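Local coordinates for putative type VI secretion protein (Escherichia coli, PDB 6SKI), which probably acts as a phospholipase toxin, an effector hydrolase that is loaded onto the VgrG spike of the type VI secretion system, at residues 305-310 and 472-477. Numbering follows the deposited sequence.
Sequences ALPGAH and QAFTEE
Leu-306, at the end of strand 303-306, meets Phe-474 through one methyl: CD1 lies 4.2 Å from CE2 of the phenylalanine, at the ring edge and near its plane. The same side chain also packs on Trp-416, Cys-420 and Val-423 of helix 416-431. Pro-307 comes next and is directed toward Phe-474; the two side chains cross at about a right angle. Pro-307 CG and CD each sit 4.0 Å from Phe-474 CD2 and about 4.1 Å from CE2, so the CG-CD bond of the proline lies across the CD2-CE2 bond of the ring. The CB bond of Phe-474 heads toward the proline, and with CG anti to the carbonyl carbon (chi1 -75°) the ring extends to it; the ring also touches Ala-458 of helix 452-466 and Leu-479 and Ile-482 of helix 476-483, whose N-cap is Thr-475. Strand 303-306 runs parallel to 278-284 in the central sheet of an alpha/beta-hydrolase-type domain, and this buried apolar contact joins the strand's C-terminal end to the loop that links helix 452-466 to helix 476-483. After Pro-307 the chain leaves Phe-474 and, through Gly-308, leads to His-310, hydrogen-bonded through ND1 to Asp-245 OD2 and close to Ser-197, consistent with a Ser-His-Asp catalytic triad.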
loop_
_atom_site.group_PDB
_atom_site.type_symbol
_atom_site.label_atom_id
_atom_site.label_comp_id
_atom_site.label_asym_id
_atom_site.label_seq_id
_atom_site.Cartn_x
_atom_site.Cartn_y
_atom_site.Cartn_z
ATOM N N ALA A 305 9.314 13.032 7.897
ATOM C CA ALA A 305 9.500 11.958 8.854
ATOM C C ALA A 305 8.648 12.251 10.077
ATOM O O ALA A 305 8.804 13.298 10.713
ATOM C CB ALA A 305 10.971 11.823 9.241
ATOM N N LEU A 306 7.748 11.330 10.405
ATOM C CA LEU A 306 6.790 11.563 11.466
ATOM C C LEU A 306 6.884 10.448 12.496
ATOM O O LEU A 306 7.037 9.276 12.133
ATOM C CB LEU A 306 5.366 11.637 10.902
ATOM C CG LEU A 306 4.471 12.773 11.391
ATOM C CD1 LEU A 306 5.249 14.067 11.463
ATOM C CD2 LEU A 306 3.280 12.926 10.468
ATOM N N PRO A 307 6.807 10.778 13.784
ATOM C CA PRO A 307 6.932 9.750 14.821
ATOM C C PRO A 307 5.837 8.703 14.703
ATOM O O PRO A 307 4.664 9.024 14.513
ATOM C CB PRO A 307 6.814 10.555 16.119
ATOM C CG PRO A 307 6.050 11.768 15.708
ATOM C CD PRO A 307 6.650 12.109 14.387
ATOM N N GLY A 308 6.232 7.449 14.805
ATOM C CA GLY A 308 5.287 6.353 14.727
ATOM C C GLY A 308 5.900 5.168 14.018
ATOM O O GLY A 308 7.003 5.227 13.484
ATOM N N ALA A 309 5.152 4.079 14.018
ATOM C CA ALA A 309 5.549 2.863 13.342
ATOM C C ALA A 309 5.025 2.896 11.908
ATOM O O ALA A 309 4.568 3.933 11.421
ATOM C CB ALA A 309 5.043 1.648 14.126
ATOM N N HIS A 310 5.094 1.760 11.221
ATOM C CA HIS A 310 4.690 1.693 9.822
ATOM C C HIS A 310 3.186 1.902 9.676
ATOM O O HIS A 310 2.731 2.757 8.901
ATOM C CB HIS A 310 5.122 0.342 9.261
ATOM C CG HIS A 310 4.948 0.207 7.787
ATOM N ND1 HIS A 310 5.738 0.880 6.884
ATOM C CD2 HIS A 310 4.103 -0.555 7.057
ATOM C CE1 HIS A 310 5.372 0.555 5.659
ATOM N NE2 HIS A 310 4.383 -0.316 5.737
ATOM N N GLN A 472 9.705 22.261 12.337
ATOM C CA GLN A 472 9.954 22.443 13.762
ATOM C C GLN A 472 9.658 21.121 14.449
ATOM O O GLN A 472 8.499 20.707 14.543
ATOM C CB GLN A 472 9.091 23.567 14.325
ATOM C CG GLN A 472 9.410 24.939 13.760
ATOM C CD GLN A 472 10.679 25.525 14.338
ATOM O OE1 GLN A 472 10.902 25.477 15.546
ATOM N NE2 GLN A 472 11.520 26.082 13.476
ATOM N N ALA A 473 10.702 20.456 14.929
ATOM C CA ALA A 473 10.555 19.100 15.426
ATOM C C ALA A 473 9.724 19.077 16.703
ATOM O O ALA A 473 9.588 20.079 17.409
ATOM C CB ALA A 473 11.923 18.470 15.678
ATOM N N PHE A 474 9.162 17.910 16.991
ATOM C CA PHE A 474 8.392 17.724 18.208
ATOM C C PHE A 474 9.327 17.685 19.407
ATOM O O PHE A 474 10.355 17.004 19.386
ATOM C CB PHE A 474 7.585 16.428 18.134
ATOM C CG PHE A 474 6.380 16.508 17.245
ATOM C CD1 PHE A 474 5.328 17.347 17.552
ATOM C CD2 PHE A 474 6.296 15.732 16.106
ATOM C CE1 PHE A 474 4.223 17.413 16.738
ATOM C CE2 PHE A 474 5.192 15.796 15.291
ATOM C CZ PHE A 474 4.156 16.638 15.607
ATOM N N THR A 475 8.970 18.424 20.454
ATOM C CA THR A 475 9.768 18.395 21.666
ATOM C C THR A 475 9.618 17.039 22.354
ATOM O O THR A 475 8.769 16.219 21.997
ATOM C CB THR A 475 9.362 19.528 22.607
ATOM O OG1 THR A 475 7.958 19.458 22.867
ATOM C CG2 THR A 475 9.683 20.871 21.983
ATOM N N GLU A 476 10.466 16.803 23.356
ATOM C CA GLU A 476 10.487 15.491 23.993
ATOM C C GLU A 476 9.219 15.236 24.796
ATOM O O GLU A 476 8.770 14.092 24.906
ATOM C CB GLU A 476 11.734 15.344 24.860
ATOM C CG GLU A 476 13.002 15.696 24.110
ATOM C CD GLU A 476 13.590 14.504 23.380
ATOM O OE1 GLU A 476 14.038 14.675 22.227
ATOM O OE2 GLU A 476 13.599 13.397 23.957
ATOM N N GLU A 477 8.625 16.285 25.367
ATOM C CA GLU A 477 7.313 16.128 25.987
ATOM C C GLU A 477 6.269 15.764 24.942
ATOM O O GLU A 477 5.447 14.857 25.145
ATOM C CB GLU A 477 6.908 17.415 26.705
ATOM C CG GLU A 477 7.970 18.011 27.618
ATOM C CD GLU A 477 9.007 18.827 26.865
ATOM O OE1 GLU A 477 9.716 18.256 26.011
ATOM O OE2 GLU A 477 9.110 20.045 27.127
#